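Local atomic coordinates of beta-1,4-exocellulase (Thermobifida fusca, PDB entry 4AVO), a protein that degrades cellulose as a family 6 glycoside hydrolase, probably releasing cellobiose from chain ends; this chain is its catalytic domain. Residues 226-231 with 318-323; 187-192 with 255-260; 324-329 with 375-380. The protein carries 1 engineered substitution. All coordinates share one frame; numbering follows the deposited sequence.

Contact 1. Residues 226-231 with 318-323. With BGC (beta-D-glucopyranose), chain B; BGC (beta-D-glucopyranose), chain C; BGC (beta-D-glucopyranose), chain D.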
loop_
_atom_site.group_PDB
_atom_site.type_symbol
_atom_site.label_atom_id
_atom_site.label_comp_id
_atom_site.label_asym_id
_atom_site.label_seq_id
_atom_site.Cartn_x
_atom_site.Cartn_y
_atom_site.Cartn_z
ATOM N N THR A 226 0.665 -1.344 -1.774
ATOM C CA THR A 226 0.819 -0.793 -0.425
ATOM C C THR A 226 0.418 -1.842 0.599
ATOM O O THR A 226 -0.680 -2.398 0.533
ATOM C CB THR A 226 0.006 0.496 -0.200
ATOM O OG1 THR A 226 0.358 1.466 -1.195
ATOM C CG2 THR A 226 0.298 1.063 1.185
ATOM N N ALA A 227 1.342 -2.124 1.518
ATOM C CA ALA A 227 1.149 -3.134 2.557
ATOM C C ALA A 227 0.862 -4.531 1.994
ATOM O O ALA A 227 0.297 -5.384 2.683
ATOM C CB ALA A 227 0.070 -2.699 3.556
ATOM N N ASN A 228 1.269 -4.770 0.751
ATOM C CA ASN A 228 1.146 -6.105 0.170
ATOM C C ASN A 228 2.514 -6.671 -0.239
ATOM O O ASN A 228 3.555 -6.086 0.082
ATOM C CB ASN A 228 0.112 -6.130 -0.969
ATOM C CG ASN A 228 -0.604 -7.466 -1.078
ATOM O OD1 ASN A 228 -1.738 -7.620 -0.625
ATOM N ND2 ASN A 228 0.060 -8.441 -1.659
ATOM N N TYR A 229 2.502 -7.809 -0.926
ATOM C CA TYR A 229 3.694 -8.625 -1.138
ATOM C C TYR A 229 3.895 -9.038 -2.604
ATOM O O TYR A 229 4.766 -9.862 -2.903
ATOM C CB TYR A 229 3.596 -9.894 -0.277
ATOM C CG TYR A 229 3.373 -9.644 1.196
ATOM C CD1 TYR A 229 2.088 -9.405 1.707
ATOM C CD2 TYR A 229 4.445 -9.642 2.080
ATOM C CE1 TYR A 229 1.891 -9.166 3.071
ATOM C CE2 TYR A 229 4.261 -9.407 3.441
ATOM C CZ TYR A 229 2.989 -9.169 3.928
ATOM O OH TYR A 229 2.830 -8.946 5.272
ATOM N N SER A 230 3.096 -8.484 -3.514
ATOM C CA SER A 230 3.178 -8.900 -4.910
ATOM C C SER A 230 4.534 -8.511 -5.494
ATOM O O SER A 230 5.062 -7.433 -5.196
ATOM C CB SER A 230 2.025 -8.333 -5.733
ATOM O OG SER A 230 0.802 -8.925 -5.321
ATOM N N ALA A 231 5.104 -9.408 -6.293
ATOM C CA ALA A 231 6.440 -9.214 -6.854
ATOM C C ALA A 231 6.464 -8.004 -7.781
ATOM O O ALA A 231 5.520 -7.780 -8.535
ATOM C CB ALA A 231 6.875 -10.454 -7.617
ATOM N N ASP A 318 7.223 -14.753 -5.834
ATOM C CA ASP A 318 6.132 -14.617 -4.858
ATOM C C ASP A 318 5.724 -16.028 -4.445
ATOM O O ASP A 318 5.147 -16.765 -5.249
ATOM C CB ASP A 318 4.953 -13.875 -5.498
ATOM C CG ASP A 318 3.818 -13.575 -4.518
ATOM O OD1 ASP A 318 3.737 -14.191 -3.433
ATOM O OD2 ASP A 318 2.986 -12.712 -4.860
ATOM N N ARG A 319 6.019 -16.389 -3.195
ATOM C CA ARG A 319 5.852 -17.779 -2.758
ATOM C C ARG A 319 4.577 -18.030 -1.949
ATOM O O ARG A 319 4.413 -19.094 -1.332
ATOM C CB ARG A 319 7.091 -18.261 -2.000
ATOM C CG ARG A 319 8.356 -18.316 -2.853
ATOM C CD ARG A 319 9.422 -19.182 -2.203
ATOM N NE ARG A 319 9.485 -18.961 -0.762
ATOM C CZ ARG A 319 10.132 -17.951 -0.193
ATOM N NH1 ARG A 319 10.772 -17.066 -0.945
ATOM N NH2 ARG A 319 10.138 -17.825 1.125
ATOM N N ARG A 320 3.647 -17.077 -1.981
ATOM C CA ARG A 320 2.390 -17.248 -1.246
ATOM C C ARG A 320 1.562 -18.410 -1.773
ATOM O O ARG A 320 1.706 -18.812 -2.924
ATOM C CB ARG A 320 1.567 -15.964 -1.270
ATOM C CG ARG A 320 2.213 -14.851 -0.478
ATOM C CD ARG A 320 1.380 -13.611 -0.541
ATOM N NE ARG A 320 1.571 -12.893 -1.792
ATOM C CZ ARG A 320 0.926 -11.774 -2.105
ATOM N NH1 ARG A 320 0.036 -11.259 -1.262
ATOM N NH2 ARG A 320 1.174 -11.172 -3.257
ATOM N N ILE A 321 0.700 -18.954 -0.922
ATOM C CA ILE A 321 -0.190 -20.039 -1.335
ATOM C C ILE A 321 -1.181 -19.542 -2.384
ATOM O O ILE A 321 -1.493 -20.253 -3.348
ATOM C CB ILE A 321 -0.945 -20.648 -0.126
ATOM C CG1 ILE A 321 0.052 -21.199 0.896
ATOM C CG2 ILE A 321 -1.898 -21.762 -0.586
ATOM C CD1 ILE A 321 -0.518 -21.367 2.303
ATOM N N HIS A 322 -1.650 -18.308 -2.197
ATOM C CA HIS A 322 -2.658 -17.703 -3.062
ATOM C C HIS A 322 -2.413 -16.196 -3.092
ATOM O O HIS A 322 -2.005 -15.627 -2.082
ATOM C CB HIS A 322 -4.063 -18.011 -2.531
ATOM C CG HIS A 322 -5.164 -17.660 -3.484
ATOM N ND1 HIS A 322 -5.773 -16.423 -3.495
ATOM C CD2 HIS A 322 -5.764 -18.385 -4.458
ATOM C CE1 HIS A 322 -6.696 -16.400 -4.440
ATOM N NE2 HIS A 322 -6.716 -17.580 -5.036
ATOM N N PRO A 323 -2.646 -15.543 -4.250
ATOM C CA PRO A 323 -2.344 -14.106 -4.315
ATOM C C PRO A 323 -3.219 -13.253 -3.386
ATOM O O PRO A 323 -2.847 -12.122 -3.056
ATOM C CB PRO A 323 -2.591 -13.753 -5.786
ATOM C CG PRO A 323 -3.458 -14.844 -6.319
ATOM C CD PRO A 323 -3.097 -16.077 -5.548
HETATM C C2 BGC B . -7.442 -6.319 2.674
HETATM C C3 BGC B . -6.880 -5.071 3.381
HETATM C C4 BGC B . -5.359 -4.898 3.197
HETATM C C5 BGC B . -5.044 -5.079 1.694
HETATM C C6 BGC B . -3.554 -5.144 1.396
HETATM C C1 BGC B . -6.987 -6.401 1.220
HETATM O O2 BGC B . -8.862 -6.362 2.711
HETATM O O3 BGC B . -7.150 -5.153 4.761
HETATM O O4 BGC B . -4.870 -3.645 3.735
HETATM O O5 BGC B . -5.579 -6.292 1.174
HETATM O O6 BGC B . -3.388 -5.209 -0.006
HETATM C C2 BGC C . -2.897 -3.897 5.430
HETATM C C3 BGC C . -2.374 -3.382 6.790
HETATM C C4 BGC C . -2.656 -1.908 7.071
HETATM C C5 BGC C . -3.916 -1.519 6.286
HETATM C C6 BGC C . -3.537 -0.811 4.990
HETATM C C1 BGC C . -4.395 -3.661 5.153
HETATM O O2 BGC C . -2.701 -5.285 5.492
HETATM O O3 BGC C . -0.981 -3.608 6.881
HETATM O O4 BGC C . -2.732 -1.654 8.487
HETATM O O5 BGC C . -4.818 -2.595 6.003
HETATM O O6 BGC C . -3.188 -1.763 4.014
HETATM C C2 BGC D . -11.155 -10.670 -6.193
HETATM C C3 BGC D . -10.160 -9.777 -5.455
HETATM C C4 BGC D . -9.105 -10.602 -4.710
HETATM C C5 BGC D . -8.520 -11.685 -5.625
HETATM C C6 BGC D . -7.551 -12.628 -4.911
HETATM C C1 BGC D . -10.430 -11.723 -7.033
HETATM O O2 BGC D . -11.966 -9.880 -7.035
HETATM O O3 BGC D . -10.845 -8.947 -4.542
HETATM O O4 BGC D . -8.061 -9.734 -4.338
HETATM O O5 BGC D . -9.551 -12.460 -6.209
HETATM O O6 BGC D . -8.207 -13.274 -3.842
HETATM O O HOH W 1 -1.119 -10.870 -5.224
HETATM O O HOH W 2 3.239 -11.423 -7.130
#
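R320 of 318-323 lays its guanidinium group against Y229 and S230 of 226-231. CB already points toward the other segment. CG is anti to the carbonyl carbon of R320 (chi1 -68°) and packs on Q329. The chain runs straight to CD and bends at chi3, -79°, which brings the flat group against the base of the Y229 side chain. R320 NE gives a nearly straight hydrogen bond to OD1 of D318, 3.0 Å, on its syn lone pair. R320 CZ lies 3.7 Å from CB of Y229, which sits over the centre of one guanidinium face. NH1 is hydrogen-bonded to the backbone O of N325; the side chain of N228 approaches NH1 from another direction. R320 NH2 makes a salt bridge to OD2 of D318, 2.9 Å. At that end OG of S230 lies in the plane, 3.1 Å from R320 NH2. Segment 226-231 follows strand 221-224, one of the parallel strands of the distorted family 6 barrel. It lines the cellulose-binding tunnel here: A227 and N228 border glucose units, and N228 is a predicted substrate-binding residue. The hydroxyl of Y229 bonds D359, the predicted proton acceptor. D318 holds R320 side-on with both oxygens. D318 OD1 also takes the backbone N of R320, 3.2 Å, which makes an Asx turn, so R320 is tied at its backbone as well as its tip. Water 2 donates to OD2 of D318, 2.6 Å, and accepts from A231 N. Water 1 joins OG of S230, 2.7 Å away, to the backbone O of P323.

Contact 2. Residues 187-192 with 255-260. With BGC (beta-D-glucopyranose), chain E; BGC (beta-D-glucopyranose), chain D; BGC (beta-D-glucopyranose), chain B; BGC (beta-D-glucopyranose), chain F.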
loop_
_atom_site.group_PDB
_atom_site.type_symbol
_atom_site.label_atom_id
_atom_site.label_comp_id
_atom_site.label_asym_id
_atom_site.label_seq_id
_atom_site.Cartn_x
_atom_site.Cartn_y
_atom_site.Cartn_z
ATOM N N ALA A 187 -4.524 -0.443 -5.315
ATOM C CA ALA A 187 -4.504 -1.870 -4.985
ATOM C C ALA A 187 -3.211 -2.540 -5.480
ATOM O O ALA A 187 -2.133 -1.972 -5.349
ATOM C CB ALA A 187 -5.748 -2.567 -5.562
ATOM N N HIS A 188 -3.322 -3.747 -6.029
ATOM C CA HIS A 188 -2.179 -4.439 -6.638
ATOM C C HIS A 188 -2.681 -5.426 -7.689
ATOM O O HIS A 188 -3.892 -5.624 -7.823
ATOM C CB HIS A 188 -1.316 -5.133 -5.575
ATOM C CG HIS A 188 -2.038 -6.188 -4.797
ATOM N ND1 HIS A 188 -1.914 -7.530 -5.076
ATOM C CD2 HIS A 188 -2.901 -6.097 -3.754
ATOM C CE1 HIS A 188 -2.665 -8.224 -4.240
ATOM N NE2 HIS A 188 -3.273 -7.379 -3.426
ATOM N N HIS A 189 -1.766 -6.039 -8.438
ATOM C CA HIS A 189 -2.172 -6.892 -9.562
ATOM C C HIS A 189 -2.976 -8.111 -9.117
ATOM O O HIS A 189 -3.835 -8.597 -9.859
ATOM C CB HIS A 189 -0.969 -7.308 -10.421
ATOM C CG HIS A 189 -0.308 -8.572 -9.971
ATOM N ND1 HIS A 189 0.695 -8.592 -9.027
ATOM C CD2 HIS A 189 -0.507 -9.861 -10.335
ATOM C CE1 HIS A 189 1.083 -9.839 -8.826
ATOM N NE2 HIS A 189 0.367 -10.628 -9.605
ATOM N N GLY A 190 -2.687 -8.606 -7.914
ATOM C CA GLY A 190 -3.398 -9.758 -7.360
ATOM C C GLY A 190 -4.701 -9.362 -6.683
ATOM O O GLY A 190 -5.302 -10.161 -5.957
ATOM N N TRP A 191 -5.121 -8.121 -6.917
ATOM C CA TRP A 191 -6.415 -7.636 -6.464
ATOM C C TRP A 191 -7.272 -7.262 -7.678
ATOM O O TRP A 191 -8.366 -7.787 -7.854
ATOM C CB TRP A 191 -6.243 -6.421 -5.541
ATOM C CG TRP A 191 -7.497 -6.004 -4.771
ATOM C CD1 TRP A 191 -8.799 -6.301 -5.078
ATOM C CD2 TRP A 191 -7.543 -5.180 -3.599
ATOM N NE1 TRP A 191 -9.649 -5.729 -4.156
ATOM C CE2 TRP A 191 -8.904 -5.034 -3.240
ATOM C CE3 TRP A 191 -6.566 -4.554 -2.815
ATOM C CZ2 TRP A 191 -9.311 -4.290 -2.126
ATOM C CZ3 TRP A 191 -6.974 -3.812 -1.701
ATOM C CH2 TRP A 191 -8.335 -3.690 -1.370
ATOM N N ILE A 192 -6.766 -6.354 -8.510
ATOM C CA ILE A 192 -7.554 -5.809 -9.625
ATOM C C ILE A 192 -6.930 -6.068 -11.002
ATOM O O ILE A 192 -7.275 -5.408 -11.984
ATOM C CB ILE A 192 -7.856 -4.296 -9.427
ATOM C CG1 ILE A 192 -6.566 -3.462 -9.454
ATOM C CG2 ILE A 192 -8.635 -4.071 -8.132
ATOM C CD1 ILE A 192 -6.795 -1.948 -9.428
ATOM N N ASP A 255 -4.350 -17.951 -12.480
ATOM C CA ASP A 255 -5.815 -18.036 -12.437
ATOM C C ASP A 255 -6.519 -16.955 -13.270
ATOM O O ASP A 255 -7.407 -16.241 -12.776
ATOM C CB ASP A 255 -6.295 -18.042 -10.977
ATOM C CG ASP A 255 -7.764 -18.417 -10.832
ATOM O OD1 ASP A 255 -8.355 -18.984 -11.777
ATOM O OD2 ASP A 255 -8.328 -18.134 -9.757
ATOM N N TRP A 256 -6.096 -16.845 -14.530
ATOM C CA TRP A 256 -6.684 -15.945 -15.537
ATOM C C TRP A 256 -6.460 -14.447 -15.307
ATOM O O TRP A 256 -7.053 -13.616 -15.993
ATOM C CB TRP A 256 -8.168 -16.272 -15.792
ATOM C CG TRP A 256 -8.336 -17.664 -16.313
ATOM C CD1 TRP A 256 -8.892 -18.725 -15.659
ATOM C CD2 TRP A 256 -7.891 -18.160 -17.583
ATOM N NE1 TRP A 256 -8.842 -19.848 -16.453
ATOM C CE2 TRP A 256 -8.233 -19.529 -17.639
ATOM C CE3 TRP A 256 -7.247 -17.576 -18.686
ATOM C CZ2 TRP A 256 -7.954 -20.327 -18.756
ATOM C CZ3 TRP A 256 -6.967 -18.371 -19.797
ATOM C CH2 TRP A 256 -7.323 -19.731 -19.821
ATOM N N ASN A 257 -5.579 -14.116 -14.364
ATOM C CA ASN A 257 -5.127 -12.742 -14.166
ATOM C C ASN A 257 -4.426 -12.254 -15.431
ATOM O O ASN A 257 -3.769 -13.038 -16.122
ATOM C CB ASN A 257 -4.161 -12.685 -12.976
ATOM C CG ASN A 257 -4.116 -11.320 -12.299
ATOM O OD1 ASN A 257 -4.025 -11.238 -11.072
ATOM N ND2 ASN A 257 -4.159 -10.254 -13.083
ATOM N N GLN A 258 -4.568 -10.970 -15.735
ATOM C CA GLN A 258 -3.868 -10.373 -16.873
ATOM C C GLN A 258 -2.385 -10.134 -16.577
ATOM O O GLN A 258 -1.599 -9.899 -17.500
ATOM C CB GLN A 258 -4.509 -9.045 -17.284
ATOM C CG GLN A 258 -5.980 -9.093 -17.647
ATOM C CD GLN A 258 -6.512 -7.715 -17.999
ATOM O OE1 GLN A 258 -7.011 -6.980 -17.135
ATOM N NE2 GLN A 258 -6.388 -7.342 -19.272
ATOM N N TYR A 259 -2.015 -10.185 -15.294
ATOM C CA TYR A 259 -0.661 -9.841 -14.838
ATOM C C TYR A 259 -0.142 -10.839 -13.814
ATOM O O TYR A 259 -0.925 -11.473 -13.104
ATOM C CB TYR A 259 -0.639 -8.425 -14.232
ATOM C CG TYR A 259 -1.252 -7.391 -15.142
ATOM C CD1 TYR A 259 -0.519 -6.826 -16.185
ATOM C CD2 TYR A 259 -2.586 -7.012 -14.986
ATOM C CE1 TYR A 259 -1.100 -5.895 -17.041
ATOM C CE2 TYR A 259 -3.173 -6.090 -15.836
ATOM C CZ TYR A 259 -2.426 -5.536 -16.857
ATOM O OH TYR A 259 -3.026 -4.624 -17.685
ATOM N N VAL A 260 1.179 -10.982 -13.744
ATOM C CA VAL A 260 1.811 -11.816 -12.713
ATOM C C VAL A 260 2.727 -11.003 -11.800
ATOM O O VAL A 260 3.299 -11.536 -10.854
ATOM C CB VAL A 260 2.615 -13.006 -13.308
ATOM C CG1 VAL A 260 1.685 -13.968 -14.028
ATOM C CG2 VAL A 260 3.726 -12.510 -14.223
HETATM C C2 BGC E . -6.588 -8.885 -2.725
HETATM C C3 BGC E . -6.358 -8.558 -1.261
HETATM C C4 BGC E . -7.527 -7.738 -0.702
HETATM C C5 BGC E . -8.852 -8.443 -1.020
HETATM C C6 BGC E . -10.054 -7.581 -0.650
HETATM C C1 BGC E . -7.931 -9.576 -2.923
HETATM O O2 BGC E . -5.547 -9.723 -3.183
HETATM O O3 BGC E . -5.147 -7.853 -1.168
HETATM O O4 BGC E . -7.406 -7.676 0.698
HETATM O O5 BGC E . -8.977 -8.779 -2.391
HETATM O O6 BGC E . -11.203 -8.394 -0.552
HETATM C C2 BGC D . -11.155 -10.670 -6.193
HETATM C C3 BGC D . -10.160 -9.777 -5.455
HETATM C C4 BGC D . -9.105 -10.602 -4.710
HETATM C C5 BGC D . -8.520 -11.685 -5.625
HETATM C C6 BGC D . -7.551 -12.628 -4.911
HETATM C C1 BGC D . -10.430 -11.723 -7.033
HETATM O O2 BGC D . -11.966 -9.880 -7.035
HETATM O O3 BGC D . -10.845 -8.947 -4.542
HETATM O O4 BGC D . -8.061 -9.734 -4.338
HETATM O O5 BGC D . -9.551 -12.460 -6.209
HETATM O O6 BGC D . -8.207 -13.274 -3.842
HETATM C C2 BGC B . -7.442 -6.319 2.674
HETATM C C3 BGC B . -6.880 -5.071 3.381
HETATM C C4 BGC B . -5.359 -4.898 3.197
HETATM C C5 BGC B . -5.044 -5.079 1.694
HETATM C C6 BGC B . -3.554 -5.144 1.396
HETATM C C1 BGC B . -6.987 -6.401 1.220
HETATM O O2 BGC B . -8.862 -6.362 2.711
HETATM O O3 BGC B . -7.150 -5.153 4.761
HETATM O O4 BGC B . -4.870 -3.645 3.735
HETATM O O5 BGC B . -5.579 -6.292 1.174
HETATM O O6 BGC B . -3.388 -5.209 -0.006
HETATM C C2 BGC F . -10.501 -15.714 -9.495
HETATM C C3 BGC F . -10.691 -14.785 -8.298
HETATM C C4 BGC F . -10.874 -13.320 -8.715
HETATM C C5 BGC F . -11.846 -13.198 -9.888
HETATM C C6 BGC F . -11.890 -11.777 -10.434
HETATM C C1 BGC F . -11.546 -15.443 -10.574
HETATM O O1 BGC F . -11.282 -16.241 -11.711
HETATM O O2 BGC F . -10.594 -17.052 -9.056
HETATM O O3 BGC F . -9.575 -14.916 -7.437
HETATM O O4 BGC F . -11.413 -12.582 -7.635
HETATM O O5 BGC F . -11.485 -14.078 -10.936
HETATM O O6 BGC F . -13.039 -11.648 -11.239
#
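The imidazole of H189 sets one face on the backbone of V260, with H189 NE2 3.2 Å from V260 C. H189 CD2 meets the backbone O of Y259 obliquely, 3.2 Å away. CG of H189 stands between its backbone N and carbonyl carbon (chi1 89°), which turns the ring to 255-260. H189 ND1 is hydrogen-bonded to E262, which fixes the rotation of the ring. Lower on the side chain, CB of H189 packs on CB of Y259 at 4.0 Å. N257 also points toward the short helix and rests beside the H189 carbonyl. The H188 ring has W191 N over one face. At its edge, H188 NE2 gives an almost straight hydrogen bond (172°) to O3 of glucose chain E, 3.0 Å. The indole of W191 carries the same sugar on one face, with C4 above its centre, and NE1 is anchored by T143. G190 O accepts from O2 of glucose chain E, 2.8 Å. On the other segment, OD2 of D255 takes the O2 hydroxyl of glucose chain F, 2.6 Å. An aromatic platform flanked by polar groups that hold the sugar hydroxyls is typical of cellulase subsites, here in the family 6 substrate tunnel.

Contact 3. Residues 324-329 with 375-380. With BGC (beta-D-glucopyranose), chain E; BGC (beta-D-glucopyranose), chain D; BGC (beta-D-glucopyranose), chain B.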
loop_
_atom_site.group_PDB
_atom_site.type_symbol
_atom_site.label_atom_id
_atom_site.label_comp_id
_atom_site.label_asym_id
_atom_site.label_seq_id
_atom_site.Cartn_x
_atom_site.Cartn_y
_atom_site.Cartn_z
ATOM N N GLY A 324 -4.355 -13.803 -2.961
ATOM C CA GLY A 324 -5.261 -13.130 -2.023
ATOM C C GLY A 324 -4.865 -13.210 -0.555
ATOM O O GLY A 324 -5.559 -12.657 0.307
ATOM N N ASN A 325 -3.761 -13.904 -0.258
ATOM C CA ASN A 325 -3.261 -13.987 1.114
ATOM C C ASN A 325 -2.483 -12.713 1.444
ATOM O O ASN A 325 -1.330 -12.559 1.032
ATOM C CB ASN A 325 -2.380 -15.234 1.311
ATOM C CG ASN A 325 -3.180 -16.531 1.394
ATOM O OD1 ASN A 325 -2.599 -17.625 1.498
ATOM N ND2 ASN A 325 -4.503 -16.428 1.351
ATOM N N TRP A 326 -3.128 -11.802 2.174
ATOM C CA TRP A 326 -2.603 -10.447 2.383
ATOM C C TRP A 326 -1.955 -10.166 3.742
ATOM O O TRP A 326 -1.265 -9.151 3.905
ATOM C CB TRP A 326 -3.711 -9.410 2.114
ATOM C CG TRP A 326 -4.963 -9.604 2.951
ATOM C CD1 TRP A 326 -6.099 -10.268 2.580
ATOM C CD2 TRP A 326 -5.195 -9.127 4.289
ATOM N NE1 TRP A 326 -7.028 -10.228 3.601
ATOM C CE2 TRP A 326 -6.497 -9.537 4.660
ATOM C CE3 TRP A 326 -4.431 -8.385 5.206
ATOM C CZ2 TRP A 326 -7.054 -9.236 5.919
ATOM C CZ3 TRP A 326 -4.983 -8.085 6.464
ATOM C CH2 TRP A 326 -6.286 -8.515 6.804
ATOM N N CYS A 327 -2.163 -11.051 4.718
ATOM C CA CYS A 327 -1.777 -10.735 6.092
ATOM C C CYS A 327 -0.494 -11.398 6.577
ATOM O O CYS A 327 -0.362 -12.626 6.520
ATOM C CB CYS A 327 -2.919 -11.044 7.072
ATOM S SG CYS A 327 -2.575 -10.413 8.739
ATOM N N ASN A 328 0.435 -10.574 7.067
ATOM C CA ASN A 328 1.635 -11.047 7.775
ATOM C C ASN A 328 2.240 -12.291 7.133
ATOM O O ASN A 328 2.408 -13.334 7.771
ATOM C CB ASN A 328 1.304 -11.290 9.256
ATOM C CG ASN A 328 0.945 -10.008 9.994
ATOM O OD1 ASN A 328 1.436 -8.932 9.662
ATOM N ND2 ASN A 328 0.095 -10.124 11.007
ATOM N N GLN A 329 2.567 -12.165 5.856
ATOM C CA GLN A 329 2.824 -13.336 5.031
ATOM C C GLN A 329 4.142 -14.013 5.358
ATOM O O GLN A 329 5.207 -13.390 5.310
ATOM C CB GLN A 329 2.696 -12.977 3.551
ATOM C CG GLN A 329 1.240 -12.852 3.133
ATOM C CD GLN A 329 0.530 -14.186 3.221
ATOM O OE1 GLN A 329 0.884 -15.127 2.509
ATOM N NE2 GLN A 329 -0.443 -14.290 4.123
ATOM N N ARG A 375 -9.681 -13.270 10.443
ATOM C CA ARG A 375 -9.108 -14.612 10.392
ATOM C C ARG A 375 -8.087 -14.810 9.263
ATOM O O ARG A 375 -7.361 -15.797 9.255
ATOM C CB ARG A 375 -10.202 -15.683 10.384
ATOM C CG ARG A 375 -10.932 -15.791 11.726
ATOM C CD ARG A 375 -11.423 -17.195 12.006
ATOM N NE ARG A 375 -10.325 -18.127 12.267
ATOM C CZ ARG A 375 -10.410 -19.448 12.121
ATOM N NH1 ARG A 375 -11.545 -20.007 11.707
ATOM N NH2 ARG A 375 -9.356 -20.212 12.381
ATOM N N MET A 376 -8.001 -13.861 8.332
ATOM C CA MET A 376 -6.932 -13.909 7.333
ATOM C C MET A 376 -5.560 -13.684 7.985
ATOM O O MET A 376 -4.532 -13.926 7.365
ATOM C CB MET A 376 -7.179 -12.919 6.181
ATOM C CG MET A 376 -8.248 -13.391 5.178
ATOM S SD MET A 376 -7.802 -14.913 4.309
ATOM C CE MET A 376 -6.570 -14.299 3.154
ATOM N N CYS A 377 -5.567 -13.247 9.242
ATOM C CA CYS A 377 -4.343 -13.024 10.014
ATOM C C CYS A 377 -4.100 -14.155 11.014
ATOM O O CYS A 377 -3.115 -14.143 11.754
ATOM C CB CYS A 377 -4.421 -11.688 10.749
ATOM S SG CYS A 377 -4.414 -10.274 9.635
ATOM N N ASP A 378 -5.027 -15.108 11.022
ATOM C CA ASP A 378 -4.963 -16.318 11.837
ATOM C C ASP A 378 -4.265 -17.408 11.015
ATOM O O ASP A 378 -4.780 -17.821 9.976
ATOM C CB ASP A 378 -6.405 -16.720 12.199
ATOM C CG ASP A 378 -6.506 -18.028 12.981
ATOM O OD1 ASP A 378 -5.504 -18.743 13.162
ATOM O OD2 ASP A 378 -7.634 -18.335 13.417
ATOM N N PRO A 379 -3.086 -17.876 11.471
ATOM C CA PRO A 379 -2.348 -18.899 10.712
ATOM C C PRO A 379 -3.172 -20.163 10.452
ATOM O O PRO A 379 -2.983 -20.822 9.422
ATOM C CB PRO A 379 -1.164 -19.243 11.624
ATOM C CG PRO A 379 -1.037 -18.106 12.553
ATOM C CD PRO A 379 -2.398 -17.511 12.722
ATOM N N THR A 380 -4.078 -20.479 11.379
ATOM C CA THR A 380 -4.852 -21.723 11.345
ATOM C C THR A 380 -6.088 -21.637 10.451
ATOM O O THR A 380 -6.734 -22.652 10.178
ATOM C CB THR A 380 -5.278 -22.189 12.775
ATOM O OG1 THR A 380 -6.274 -21.301 13.310
ATOM C CG2 THR A 380 -4.079 -22.227 13.712
HETATM C C2 BGC E . -6.588 -8.885 -2.725
HETATM C C3 BGC E . -6.358 -8.558 -1.261
HETATM C C4 BGC E . -7.527 -7.738 -0.702
HETATM C C5 BGC E . -8.852 -8.443 -1.020
HETATM C C6 BGC E . -10.054 -7.581 -0.650
HETATM C C1 BGC E . -7.931 -9.576 -2.923
HETATM O O2 BGC E . -5.547 -9.723 -3.183
HETATM O O3 BGC E . -5.147 -7.853 -1.168
HETATM O O4 BGC E . -7.406 -7.676 0.698
HETATM O O5 BGC E . -8.977 -8.779 -2.391
HETATM O O6 BGC E . -11.203 -8.394 -0.552
HETATM C C2 BGC D . -11.155 -10.670 -6.193
HETATM C C3 BGC D . -10.160 -9.777 -5.455
HETATM C C4 BGC D . -9.105 -10.602 -4.710
HETATM C C5 BGC D . -8.520 -11.685 -5.625
HETATM C C6 BGC D . -7.551 -12.628 -4.911
HETATM C C1 BGC D . -10.430 -11.723 -7.033
HETATM O O2 BGC D . -11.966 -9.880 -7.035
HETATM O O3 BGC D . -10.845 -8.947 -4.542
HETATM O O4 BGC D . -8.061 -9.734 -4.338
HETATM O O5 BGC D . -9.551 -12.460 -6.209
HETATM O O6 BGC D . -8.207 -13.274 -3.842
HETATM C C2 BGC B . -7.442 -6.319 2.674
HETATM C C3 BGC B . -6.880 -5.071 3.381
HETATM C C4 BGC B . -5.359 -4.898 3.197
HETATM C C5 BGC B . -5.044 -5.079 1.694
HETATM C C6 BGC B . -3.554 -5.144 1.396
HETATM C C1 BGC B . -6.987 -6.401 1.220
HETATM O O2 BGC B . -8.862 -6.362 2.711
HETATM O O3 BGC B . -7.150 -5.153 4.761
HETATM O O4 BGC B . -4.870 -3.645 3.735
HETATM O O5 BGC B . -5.579 -6.292 1.174
HETATM O O6 BGC B . -3.388 -5.209 -0.006
HETATM O O HOH W 3 -3.564 -13.727 4.779
HETATM O O HOH W 4 -0.673 -13.017 11.411
#
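Water 3 is gripped from both segments: it accepts from the backbone N of C327, 3.0 Å, and donates to the backbone O of M376, 2.8 Å. The disulfide joins SG of C327 to SG of C377 at 2.1 Å, with chi3 105°. Water 4 makes a second bridge, from ND2 of N328 to the backbone O of C377. The disulfide ties two loops of the family 6 catalytic domain behind W326, a predicted substrate-binding residue. Glucose chain B lies over one face of the W326 indole, its C2 3.8 Å above the plane. C327 CB is on the opposite face. C377 SG makes an oblique sulfur-aromatic contact, 4.5 Å from the centroid of the six-membered ring of W326. M376 CB touches W326 CZ2 at 3.7 Å. Bends at chi2 and chi3 fold the M376 chain back, and M376 CE meets G324 O at 3.4 Å. The same methyl touches N325 ND2 at 3.5 Å, the two side chains crossing at about a right angle.

Along the chain, 187-192 comes first, just after strand 180-185. Next is 226-231, after strand 221-224. Contact 2 closes when the chain reaches 255-260, ahead of helix 262-276. Contact 1 closes later, at 318-323, so these two loops cross. Their centres are 11 Å apart, and H188 and H189 pack on S230. Contact 3 opens directly afterwards at 324-329, in the same long loop after helix 308-315. It closes at 375-380, between strand 346-350 and helix 406-414, in series with the other two. Contact 1 touches both neighbours; contacts 2 and 3 do not touch. All three border glucose chains B and D, on loops around one tunnel.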